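Local coordinates for protein pyruvate kinase (Pyrobaculum aerophilum, PDB 3QTG) that catalyses the last step of glycolysis, the transfer of a phosphoryl group between phosphoenolpyruvate and ADP that yields pyruvate and ATP, with the aid of a divalent metal cation, at residues V200-A205 with D212-L217; D292-S297 with P331-S336; E430-L435 with F444-G449. All blocks are in the same frame, centred on the assembly; numbering follows the deposited sequence.

Contact 1 (V200-A205 with D212-L217); sequences VAISLA and DSVRSL
Ile202 and Val214 meet tip to tip between a barrel strand and the helix that follows it. The terminal methyl CD1 of Ile202 comes within 3.9 Å of CB of Val214 and lies at the fork of the valine, 4.1 Å from CG1 and equally far from CG2. Extension makes this possible: with chi2 at 176° the isoleucine's longer branch runs straight out from the strand and spans a gap that the backbones leave at 7.9 Å between CA of Ile202 and CA of Val214. A beta-branched valine suits the helix side, because its two methyls sit close to the backbone and form a short, stiff fork. Its CG1, anti to the backbone N, also turns toward Val200, whose own CG1 is 4.4 Å away, a looser contact. All three residues are buried, and no hydrogen bond crosses the interface.

In the next shell, Val211 of the same helix also touches Ile202, and Leu218 touches Val200. Just past Ile202 the chain enters the probable active site: Ser203 OG hydrogen-bonds Lys230 NZ, the probable transition-state stabiliser, and Leu204 N hydrogen-bonds Glu232, a probable magnesium ligand.

Strand 199-202, helix 208-220 and strand 226-231 form one beta-alpha-beta unit of the TIM barrel. CB of Ala201 points away from the helix, and the residue touches Asp80. Arg215 of the helix forms a salt bridge with Asp248, just before strand 249-253. Strand 199-202 itself is hydrogen-bonded between strands 76-80 and 226-231, with helix 208-220 packed outside it.

Contact 2 (D292-S297 with P331-S336); sequences DSMQSS and PLAAVS
Met294 spans this contact alone from its side, laying the end of its side chain against the backbone and methyls of Ala333 and Ala334. The first torsion, chi1 -69°, sets CG anti to the carbonyl carbon, and chi2 of -165° carries the chain outward almost fully extended as far as the sulfur. At chi3 the chain bends, with a torsion of 76°, and this turn brings CE over the peptide between the two alanines: CE lies 3.5 Å from Ala333 O and 3.6 Å from Ala334 N. The same methyl reaches Ala333 CB at 3.7 Å, while SD lies farther back, 3.9 Å from Ala334 CA and 4.4 Å from Ala334 CB. Methionine suits such a place because its unbranched thioether can extend and then bend to follow a surface. Alanine suits the other side: a lone methyl lets the thioether come down to the helix backbone itself.

Both segments belong to the TIM-barrel domain. Residues 292-295 make a short 3-10 turn in the connection between strand 284-287 and helix 302-313, and residues 331-336 open helix 331-343. The methionine therefore joins the connection that follows the seventh strand to helix 331-343, which comes after the eighth strand, 318-321, and the short helix 323-326.

The two alanines point differently. CB of Ala333 is directed toward the 3-10 turn; that of Ala334 points to the flank, and this residue packs also on Leu321 of the eighth strand and on Thr325 of helix 323-326. Beside the methionine, Pro300 adds a further apolar neighbour, and a backbone hydrogen bond between Gln295 and Lys329 ties the turn to the residues just before helix 331-343.

Contact 3 (E430-L435 with F444-G449); sequences EGLEKL and FVATYG
Leu432 projects from helix 428-439 onto strand 444-448, helix-on-sheet packing within the alpha/beta domain of pyruvate kinase. Helix and strand run nearly antiparallel, at 156°, with their axes 9.0 Å apart at closest approach. Leucine fits because its forked end can serve two neighbours at once. CG stands anti to the backbone N (chi1 -162°), which sends the fork toward the strand. CD1 packs on the methyl of Ala446 (CB, 3.9 Å) and on the strand backbone, 3.4 Å from Thr447 O; a small residue such as Ala446 suits a place so close to CD1. CD2 meets the ring of Tyr448 obliquely, 3.9 Å from Tyr448 CD2, and also lies near Ala446 O. The tyrosine's CG sits between its backbone N and carbonyl carbon (chi1 66°), which places the ring beside Leu432, and the two side chains cross at a slant.

Ala446 and Tyr448 point to the helix while Thr447 between them points away, toward Phe362 and Leu366 of helix 358-373. This alternation is that of a beta-strand with a helix on each face of the sheet. Replacing Leu432 by an alanine would remove the fork and would probably open a gap over Ala446 and Thr447 O, with Tyr448 keeping only the CB contact from this residue. The ring is also held elsewhere: it stacks with Tyr428, and Lys458 of a second subunit packs on it. Its polar end is tied to the start of the same helix by a hydrogen bond between Tyr448 OH and Glu429 OE1.

Followed from the N terminus, the three contacts come in series, none nested in or crossing another. Contact 1 closes a short loop of six residues inside one beta-alpha-beta unit of the barrel. Contact 2 closes a longer one, 33 residues that include helix 302-313 and the eighth strand, on the opposite side of the chain's centre; its nearest atoms are about 17 Å from contact 1. In the alpha/beta domain, contact 3 closes eight residues between a helix and the next strand, its centre about 35 Å from that of contact 1 and about 40 Å from that of contact 2. Two contacts thus tie parts of the barrel; the third ties the C-terminal sheet to one of its helices.

Contact 1 (V200-A205 with D212-L217)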
ATOM      1  N   VAL A 200     -19.909 -15.797  31.986  1.00 37.77           N
ATOM      2  CA  VAL A 200     -19.413 -15.704  33.354  1.00 38.30           C
ATOM      3  C   VAL A 200     -18.189 -14.803  33.329  1.00 38.52           C
ATOM      4  O   VAL A 200     -17.204 -15.109  32.653  1.00 38.36           O
ATOM      5  CB  VAL A 200     -18.986 -17.103  33.904  1.00 38.94           C
ATOM      6  CG1 VAL A 200     -18.115 -16.977  35.161  1.00 37.97           C
ATOM      7  CG2 VAL A 200     -20.193 -17.970  34.161  1.00 38.26           C
ATOM      8  N   ALA A 201     -18.246 -13.701  34.062  1.00 38.70           N
ATOM      9  CA  ALA A 201     -17.146 -12.757  34.060  1.00 40.01           C
ATOM     10  C   ALA A 201     -16.223 -12.965  35.282  1.00 40.76           C
ATOM     11  O   ALA A 201     -16.685 -12.982  36.418  1.00 40.98           O
ATOM     12  CB  ALA A 201     -17.675 -11.326  33.962  1.00 39.39           C
ATOM     13  N   ILE A 202     -14.934 -13.175  35.015  1.00 42.18           N
ATOM     14  CA  ILE A 202     -13.916 -13.484  36.030  1.00 43.71           C
ATOM     15  C   ILE A 202     -13.254 -12.197  36.498  1.00 43.89           C
ATOM     16  O   ILE A 202     -12.794 -11.400  35.670  1.00 42.77           O
ATOM     17  CB  ILE A 202     -12.770 -14.339  35.451  1.00 43.84           C
ATOM     18  CG1 ILE A 202     -13.281 -15.647  34.895  1.00 46.18           C
ATOM     19  CG2 ILE A 202     -11.706 -14.644  36.523  1.00 46.99           C
ATOM     20  CD1 ILE A 202     -12.173 -16.436  34.241  1.00 46.77           C
ATOM     21  N   SER A 203     -13.180 -12.019  37.819  1.00 44.75           N
ATOM     22  CA  SER A 203     -12.456 -10.892  38.415  1.00 45.88           C
ATOM     23  C   SER A 203     -11.030 -11.248  38.814  1.00 46.56           C
ATOM     24  O   SER A 203     -10.778 -12.328  39.315  1.00 47.81           O
ATOM     25  CB  SER A 203     -13.218 -10.333  39.620  1.00 45.66           C
ATOM     26  OG  SER A 203     -14.492  -9.845  39.209  1.00 46.59           O
ATOM     27  N   LEU A 204     -10.102 -10.340  38.563  1.00 47.17           N
ATOM     28  CA  LEU A 204      -8.743 -10.398  39.128  1.00 48.85           C
ATOM     29  C   LEU A 204      -7.880 -11.571  38.675  1.00 50.43           C
ATOM     30  O   LEU A 204      -6.940 -11.952  39.380  1.00 51.40           O
ATOM     31  CB  LEU A 204      -8.763 -10.299  40.679  1.00 47.98           C
ATOM     32  CG  LEU A 204      -9.398  -9.050  41.313  1.00 47.48           C
ATOM     33  CD1 LEU A 204      -9.473  -9.147  42.863  1.00 45.91           C
ATOM     34  CD2 LEU A 204      -8.674  -7.766  40.885  1.00 45.43           C
ATOM     35  N   ALA A 205      -8.188 -12.136  37.507  1.00 51.43           N
ATOM     36  CA  ALA A 205      -7.319 -13.125  36.881  1.00 52.68           C
ATOM     37  C   ALA A 205      -6.047 -12.447  36.377  1.00 53.55           C
ATOM     38  O   ALA A 205      -6.080 -11.299  35.931  1.00 54.21           O
ATOM     39  CB  ALA A 205      -8.053 -13.813  35.740  1.00 52.94           C
ATOM     40  N   ASP A 212      -8.325 -20.960  33.209  1.00 52.84           N
ATOM     41  CA  ASP A 212      -8.546 -22.404  33.054  1.00 54.70           C
ATOM     42  C   ASP A 212      -9.228 -23.055  34.263  1.00 54.86           C
ATOM     43  O   ASP A 212     -10.027 -23.982  34.104  1.00 55.30           O
ATOM     44  CB  ASP A 212      -7.212 -23.128  32.798  1.00 55.45           C
ATOM     45  CG  ASP A 212      -6.584 -22.783  31.449  1.00 58.27           C
ATOM     46  OD1 ASP A 212      -7.159 -21.985  30.662  1.00 60.02           O
ATOM     47  OD2 ASP A 212      -5.483 -23.321  31.175  1.00 62.01           O
ATOM     48  N   SER A 213      -8.903 -22.574  35.462  1.00 54.74           N
ATOM     49  CA  SER A 213      -9.492 -23.090  36.702  1.00 55.25           C
ATOM     50  C   SER A 213     -10.968 -22.793  36.771  1.00 54.45           C
ATOM     51  O   SER A 213     -11.750 -23.622  37.214  1.00 54.20           O
ATOM     52  CB  SER A 213      -8.803 -22.485  37.915  1.00 55.30           C
ATOM     53  OG  SER A 213      -7.459 -22.919  37.949  1.00 58.42           O
ATOM     54  N   VAL A 214     -11.351 -21.596  36.337  1.00 53.87           N
ATOM     55  CA  VAL A 214     -12.767 -21.253  36.277  1.00 53.47           C
ATOM     56  C   VAL A 214     -13.431 -22.074  35.159  1.00 53.68           C
ATOM     57  O   VAL A 214     -14.557 -22.539  35.314  1.00 53.77           O
ATOM     58  CB  VAL A 214     -12.991 -19.725  36.131  1.00 52.90           C
ATOM     59  CG1 VAL A 214     -14.473 -19.392  35.936  1.00 51.72           C
ATOM     60  CG2 VAL A 214     -12.459 -19.008  37.367  1.00 53.24           C
ATOM     61  N   ARG A 215     -12.712 -22.289  34.059  1.00 53.68           N
ATOM     62  CA  ARG A 215     -13.251 -23.091  32.962  1.00 54.30           C
ATOM     63  C   ARG A 215     -13.568 -24.526  33.383  1.00 55.19           C
ATOM     64  O   ARG A 215     -14.651 -25.032  33.075  1.00 55.44           O
ATOM     65  CB  ARG A 215     -12.348 -23.057  31.728  1.00 53.88           C
ATOM     66  CG  ARG A 215     -12.640 -21.899  30.800  1.00 52.82           C
ATOM     67  CD  ARG A 215     -12.311 -22.236  29.339  1.00 54.21           C
ATOM     68  NE  ARG A 215     -12.409 -21.049  28.477  1.00 53.05           N
ATOM     69  CZ  ARG A 215     -11.370 -20.279  28.176  1.00 53.71           C
ATOM     70  NH1 ARG A 215     -10.163 -20.584  28.650  1.00 56.53           N
ATOM     71  NH2 ARG A 215     -11.525 -19.216  27.399  1.00 50.93           N
ATOM     72  N   SER A 216     -12.641 -25.155  34.111  1.00 55.94           N
ATOM     73  CA  SER A 216     -12.820 -26.527  34.631  1.00 56.93           C
ATOM     74  C   SER A 216     -13.942 -26.604  35.651  1.00 57.10           C
ATOM     75  O   SER A 216     -14.726 -27.542  35.632  1.00 58.04           O
ATOM     76  CB  SER A 216     -11.543 -27.057  35.290  1.00 57.45           C
ATOM     77  OG  SER A 216     -10.392 -26.691  34.568  1.00 58.66           O
ATOM     78  N   LEU A 217     -13.999 -25.629  36.555  1.00 56.56           N
ATOM     79  CA  LEU A 217     -15.104 -25.540  37.495  1.00 56.37           C
ATOM     80  C   LEU A 217     -16.471 -25.409  36.801  1.00 56.31           C
ATOM     81  O   LEU A 217     -17.426 -26.094  37.192  1.00 56.96           O
ATOM     82  CB  LEU A 217     -14.890 -24.396  38.492  1.00 55.64           C
ATOM     83  CG  LEU A 217     -16.055 -24.209  39.474  1.00 55.98           C
ATOM     84  CD1 LEU A 217     -16.192 -25.427  40.405  1.00 56.73           C
ATOM     85  CD2 LEU A 217     -15.926 -22.898  40.265  1.00 55.65           C
TER

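Contact 2 (D292-S297 with P331-S336)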
ATOM      1  N   ASP A 292     -21.658   7.881  34.364  1.00 46.51           N
ATOM      2  CA  ASP A 292     -21.664   7.912  35.813  1.00 48.19           C
ATOM      3  C   ASP A 292     -22.498   9.041  36.447  1.00 48.53           C
ATOM      4  O   ASP A 292     -23.220   8.796  37.414  1.00 48.37           O
ATOM      5  CB  ASP A 292     -20.238   7.913  36.352  1.00 48.78           C
ATOM      6  CG  ASP A 292     -20.094   7.036  37.571  1.00 52.59           C
ATOM      7  OD1 ASP A 292     -20.507   5.847  37.504  1.00 54.68           O
ATOM      8  OD2 ASP A 292     -19.588   7.546  38.600  1.00 58.23           O
ATOM      9  N   SER A 293     -22.417  10.256  35.899  1.00 48.58           N
ATOM     10  CA  SER A 293     -23.196  11.376  36.428  1.00 48.96           C
ATOM     11  C   SER A 293     -24.703  11.077  36.426  1.00 49.26           C
ATOM     12  O   SER A 293     -25.474  11.709  37.156  1.00 50.06           O
ATOM     13  CB  SER A 293     -22.914  12.664  35.650  1.00 49.09           C
ATOM     14  OG  SER A 293     -23.632  12.672  34.429  1.00 49.31           O
ATOM     15  N   MET A 294     -25.115  10.096  35.629  1.00 49.12           N
ATOM     16  CA  MET A 294     -26.538   9.806  35.440  1.00 49.31           C
ATOM     17  C   MET A 294     -27.201   9.051  36.597  1.00 50.00           C
ATOM     18  O   MET A 294     -28.413   8.816  36.575  1.00 50.47           O
ATOM     19  CB  MET A 294     -26.773   9.091  34.112  1.00 49.07           C
ATOM     20  CG  MET A 294     -26.540   9.978  32.909  1.00 48.12           C
ATOM     21  SD  MET A 294     -27.244   9.260  31.421  1.00 48.91           S
ATOM     22  CE  MET A 294     -28.989   9.593  31.668  1.00 47.81           C
ATOM     23  N   GLN A 295     -26.407   8.677  37.594  1.00 50.41           N
ATOM     24  CA  GLN A 295     -26.937   8.165  38.857  1.00 52.06           C
ATOM     25  C   GLN A 295     -27.810   9.231  39.540  1.00 52.62           C
ATOM     26  O   GLN A 295     -28.776   8.895  40.233  1.00 52.77           O
ATOM     27  CB  GLN A 295     -25.801   7.734  39.797  1.00 51.88           C
ATOM     28  CG  GLN A 295     -24.994   6.549  39.300  1.00 51.57           C
ATOM     29  CD  GLN A 295     -23.927   6.133  40.289  1.00 52.07           C
ATOM     30  OE1 GLN A 295     -24.229   5.533  41.319  1.00 53.38           O
ATOM     31  NE2 GLN A 295     -22.669   6.434  39.973  1.00 52.74           N
ATOM     32  N   SER A 296     -27.485  10.504  39.288  1.00 52.97           N
ATOM     33  CA  SER A 296     -28.160  11.647  39.909  1.00 53.68           C
ATOM     34  C   SER A 296     -28.874  12.557  38.933  1.00 53.65           C
ATOM     35  O   SER A 296     -29.577  13.464  39.346  1.00 54.01           O
ATOM     36  CB  SER A 296     -27.154  12.489  40.690  1.00 53.63           C
ATOM     37  OG  SER A 296     -26.647  11.742  41.770  1.00 55.38           O
ATOM     38  N   SER A 297     -28.682  12.337  37.642  1.00 53.45           N
ATOM     39  CA  SER A 297     -29.203  13.258  36.633  1.00 53.48           C
ATOM     40  C   SER A 297     -29.793  12.459  35.487  1.00 53.19           C
ATOM     41  O   SER A 297     -29.265  11.401  35.160  1.00 53.43           O
ATOM     42  CB  SER A 297     -28.084  14.164  36.123  1.00 53.27           C
ATOM     43  OG  SER A 297     -28.556  14.992  35.073  1.00 55.06           O
ATOM     44  N   PRO A 331     -32.409   4.661  35.747  1.00 50.94           N
ATOM     45  CA  PRO A 331     -31.967   3.515  34.939  1.00 50.07           C
ATOM     46  C   PRO A 331     -32.399   3.580  33.476  1.00 49.71           C
ATOM     47  O   PRO A 331     -31.598   3.249  32.602  1.00 49.12           O
ATOM     48  CB  PRO A 331     -32.605   2.304  35.643  1.00 50.20           C
ATOM     49  CG  PRO A 331     -33.634   2.871  36.566  1.00 51.24           C
ATOM     50  CD  PRO A 331     -33.103   4.210  36.966  1.00 51.19           C
ATOM     51  N   LEU A 332     -33.636   4.025  33.226  1.00 49.46           N
ATOM     52  CA  LEU A 332     -34.171   4.152  31.871  1.00 49.53           C
ATOM     53  C   LEU A 332     -33.512   5.261  31.056  1.00 48.44           C
ATOM     54  O   LEU A 332     -33.207   5.057  29.903  1.00 48.47           O
ATOM     55  CB  LEU A 332     -35.702   4.325  31.863  1.00 49.64           C
ATOM     56  CG  LEU A 332     -36.354   4.545  30.486  1.00 51.00           C
ATOM     57  CD1 LEU A 332     -36.118   3.379  29.516  1.00 50.11           C
ATOM     58  CD2 LEU A 332     -37.858   4.839  30.592  1.00 52.05           C
ATOM     59  N   ALA A 333     -33.328   6.438  31.640  1.00 48.36           N
ATOM     60  CA  ALA A 333     -32.650   7.527  30.941  1.00 47.91           C
ATOM     61  C   ALA A 333     -31.231   7.117  30.554  1.00 46.89           C
ATOM     62  O   ALA A 333     -30.749   7.489  29.495  1.00 46.99           O
ATOM     63  CB  ALA A 333     -32.613   8.775  31.800  1.00 47.82           C
ATOM     64  N   ALA A 334     -30.588   6.340  31.423  1.00 46.46           N
ATOM     65  CA  ALA A 334     -29.212   5.894  31.228  1.00 45.70           C
ATOM     66  C   ALA A 334     -29.062   5.000  29.997  1.00 45.42           C
ATOM     67  O   ALA A 334     -28.217   5.281  29.155  1.00 45.39           O
ATOM     68  CB  ALA A 334     -28.678   5.212  32.479  1.00 45.24           C
ATOM     69  N   VAL A 335     -29.901   3.966  29.868  1.00 45.24           N
ATOM     70  CA  VAL A 335     -29.874   3.107  28.671  1.00 44.98           C
ATOM     71  C   VAL A 335     -30.367   3.814  27.414  1.00 45.83           C
ATOM     72  O   VAL A 335     -29.929   3.504  26.290  1.00 45.71           O
ATOM     73  CB  VAL A 335     -30.607   1.745  28.857  1.00 45.01           C
ATOM     74  CG1 VAL A 335     -29.937   0.917  29.957  1.00 44.69           C
ATOM     75  CG2 VAL A 335     -32.107   1.917  29.113  1.00 44.95           C
ATOM     76  N   SER A 336     -31.273   4.770  27.608  1.00 46.42           N
ATOM     77  CA  SER A 336     -31.827   5.534  26.509  1.00 46.99           C
ATOM     78  C   SER A 336     -30.746   6.438  25.920  1.00 46.34           C
ATOM     79  O   SER A 336     -30.560   6.461  24.712  1.00 46.59           O
ATOM     80  CB  SER A 336     -33.045   6.330  26.982  1.00 48.06           C
ATOM     81  OG  SER A 336     -33.638   7.036  25.909  1.00 51.21           O
TER

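Contact 3 (E430-L435 with F444-G449)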
ATOM      1  N   GLU A 430     -30.951 -25.601   4.100  1.00 50.86           N
ATOM      2  CA  GLU A 430     -32.328 -25.215   4.437  1.00 51.66           C
ATOM      3  C   GLU A 430     -32.341 -23.975   5.359  1.00 50.28           C
ATOM      4  O   GLU A 430     -33.140 -23.047   5.171  1.00 49.99           O
ATOM      5  CB  GLU A 430     -33.070 -26.413   5.051  1.00 52.38           C
ATOM      6  CG  GLU A 430     -34.344 -26.089   5.837  1.00 54.89           C
ATOM      7  CD  GLU A 430     -34.977 -27.325   6.494  1.00 56.14           C
ATOM      8  OE1 GLU A 430     -35.225 -28.326   5.769  1.00 60.72           O
ATOM      9  OE2 GLU A 430     -35.238 -27.295   7.724  1.00 56.81           O
ATOM     10  N   GLY A 431     -31.429 -23.953   6.331  1.00 49.07           N
ATOM     11  CA  GLY A 431     -31.268 -22.800   7.194  1.00 46.97           C
ATOM     12  C   GLY A 431     -30.972 -21.521   6.438  1.00 45.90           C
ATOM     13  O   GLY A 431     -31.627 -20.498   6.652  1.00 44.76           O
ATOM     14  N   LEU A 432     -29.991 -21.578   5.537  1.00 45.69           N
ATOM     15  CA  LEU A 432     -29.618 -20.393   4.746  1.00 45.56           C
ATOM     16  C   LEU A 432     -30.767 -19.884   3.866  1.00 46.52           C
ATOM     17  O   LEU A 432     -30.957 -18.677   3.728  1.00 46.60           O
ATOM     18  CB  LEU A 432     -28.345 -20.634   3.920  1.00 44.23           C
ATOM     19  CG  LEU A 432     -27.650 -19.353   3.418  1.00 44.43           C
ATOM     20  CD1 LEU A 432     -27.112 -18.473   4.578  1.00 42.03           C
ATOM     21  CD2 LEU A 432     -26.539 -19.670   2.407  1.00 43.84           C
ATOM     22  N   GLU A 433     -31.533 -20.796   3.274  1.00 48.13           N
ATOM     23  CA  GLU A 433     -32.624 -20.376   2.400  1.00 49.59           C
ATOM     24  C   GLU A 433     -33.774 -19.733   3.184  1.00 49.24           C
ATOM     25  O   GLU A 433     -34.341 -18.758   2.712  1.00 49.77           O
ATOM     26  CB  GLU A 433     -33.082 -21.496   1.448  1.00 50.40           C
ATOM     27  CG  GLU A 433     -31.963 -22.056   0.521  1.00 54.86           C
ATOM     28  CD  GLU A 433     -31.266 -21.002  -0.402  1.00 58.96           C
ATOM     29  OE1 GLU A 433     -31.969 -20.234  -1.113  1.00 60.13           O
ATOM     30  OE2 GLU A 433     -30.002 -20.963  -0.424  1.00 59.80           O
ATOM     31  N   LYS A 434     -34.082 -20.238   4.383  1.00 49.28           N
ATOM     32  CA  LYS A 434     -35.005 -19.548   5.309  1.00 49.53           C
ATOM     33  C   LYS A 434     -34.531 -18.160   5.732  1.00 49.01           C
ATOM     34  O   LYS A 434     -35.330 -17.225   5.821  1.00 49.19           O
ATOM     35  CB  LYS A 434     -35.246 -20.367   6.577  1.00 50.11           C
ATOM     36  CG  LYS A 434     -35.999 -21.659   6.377  1.00 51.27           C
ATOM     37  CD  LYS A 434     -35.942 -22.458   7.668  1.00 53.17           C
ATOM     38  CE  LYS A 434     -36.537 -23.849   7.515  1.00 55.81           C
ATOM     39  NZ  LYS A 434     -38.023 -23.806   7.506  1.00 56.64           N
ATOM     40  N   LEU A 435     -33.234 -18.033   6.024  1.00 48.61           N
ATOM     41  CA  LEU A 435     -32.636 -16.727   6.331  1.00 47.63           C
ATOM     42  C   LEU A 435     -32.668 -15.768   5.130  1.00 47.43           C
ATOM     43  O   LEU A 435     -32.952 -14.593   5.295  1.00 47.29           O
ATOM     44  CB  LEU A 435     -31.206 -16.883   6.890  1.00 47.02           C
ATOM     45  CG  LEU A 435     -30.424 -15.644   7.376  1.00 47.19           C
ATOM     46  CD1 LEU A 435     -31.069 -14.994   8.612  1.00 46.31           C
ATOM     47  CD2 LEU A 435     -28.965 -16.015   7.665  1.00 45.66           C
ATOM     48  N   PHE A 444     -27.066  -8.621  -1.011  1.00 45.28           N
ATOM     49  CA  PHE A 444     -26.666  -9.477   0.107  1.00 42.57           C
ATOM     50  C   PHE A 444     -25.531 -10.454  -0.242  1.00 41.27           C
ATOM     51  O   PHE A 444     -25.333 -10.808  -1.413  1.00 40.56           O
ATOM     52  CB  PHE A 444     -27.863 -10.182   0.767  1.00 41.95           C
ATOM     53  CG  PHE A 444     -28.477 -11.288  -0.064  1.00 41.74           C
ATOM     54  CD1 PHE A 444     -27.829 -12.514  -0.218  1.00 39.48           C
ATOM     55  CD2 PHE A 444     -29.732 -11.113  -0.654  1.00 42.12           C
ATOM     56  CE1 PHE A 444     -28.388 -13.537  -0.978  1.00 40.02           C
ATOM     57  CE2 PHE A 444     -30.317 -12.137  -1.433  1.00 42.69           C
ATOM     58  CZ  PHE A 444     -29.642 -13.347  -1.597  1.00 41.65           C
ATOM     59  N   VAL A 445     -24.788 -10.838   0.802  1.00 39.79           N
ATOM     60  CA  VAL A 445     -23.788 -11.890   0.786  1.00 38.30           C
ATOM     61  C   VAL A 445     -24.172 -12.855   1.908  1.00 38.92           C
ATOM     62  O   VAL A 445     -24.032 -12.520   3.098  1.00 38.79           O
ATOM     63  CB  VAL A 445     -22.368 -11.327   1.032  1.00 38.48           C
ATOM     64  CG1 VAL A 445     -21.338 -12.452   1.208  1.00 35.80           C
ATOM     65  CG2 VAL A 445     -21.936 -10.361  -0.081  1.00 37.77           C
ATOM     66  N   ALA A 446     -24.672 -14.036   1.534  1.00 38.23           N
ATOM     67  CA  ALA A 446     -25.167 -15.023   2.486  1.00 38.32           C
ATOM     68  C   ALA A 446     -24.265 -16.257   2.519  1.00 38.30           C
ATOM     69  O   ALA A 446     -23.950 -16.799   1.478  1.00 37.68           O
ATOM     70  CB  ALA A 446     -26.604 -15.416   2.133  1.00 37.76           C
ATOM     71  N   THR A 447     -23.853 -16.692   3.715  1.00 38.91           N
ATOM     72  CA  THR A 447     -22.963 -17.863   3.871  1.00 39.06           C
ATOM     73  C   THR A 447     -23.292 -18.843   4.976  1.00 38.85           C
ATOM     74  O   THR A 447     -23.959 -18.521   5.953  1.00 38.61           O
ATOM     75  CB  THR A 447     -21.498 -17.498   4.272  1.00 39.47           C
ATOM     76  OG1 THR A 447     -21.433 -16.201   4.889  1.00 41.55           O
ATOM     77  CG2 THR A 447     -20.591 -17.605   3.155  1.00 38.05           C
ATOM     78  N   TYR A 448     -22.736 -20.033   4.824  1.00 39.24           N
ATOM     79  CA  TYR A 448     -22.469 -20.933   5.932  1.00 40.16           C
ATOM     80  C   TYR A 448     -21.155 -21.677   5.649  1.00 41.03           C
ATOM     81  O   TYR A 448     -20.682 -21.734   4.494  1.00 39.33           O
ATOM     82  CB  TYR A 448     -23.634 -21.920   6.171  1.00 40.16           C
ATOM     83  CG  TYR A 448     -23.865 -22.904   5.048  1.00 40.44           C
ATOM     84  CD1 TYR A 448     -23.012 -23.989   4.870  1.00 40.36           C
ATOM     85  CD2 TYR A 448     -24.935 -22.754   4.165  1.00 41.13           C
ATOM     86  CE1 TYR A 448     -23.195 -24.897   3.841  1.00 40.46           C
ATOM     87  CE2 TYR A 448     -25.139 -23.666   3.132  1.00 40.99           C
ATOM     88  CZ  TYR A 448     -24.256 -24.736   2.985  1.00 42.54           C
ATOM     89  OH  TYR A 448     -24.403 -25.647   1.971  1.00 43.41           O
ATOM     90  N   GLY A 449     -20.571 -22.250   6.700  1.00 42.50           N
ATOM     91  CA  GLY A 449     -19.461 -23.156   6.500  1.00 45.15           C
ATOM     92  C   GLY A 449     -18.780 -23.612   7.761  1.00 46.75           C
ATOM     93  O   GLY A 449     -18.499 -22.800   8.640  1.00 46.83           O
TER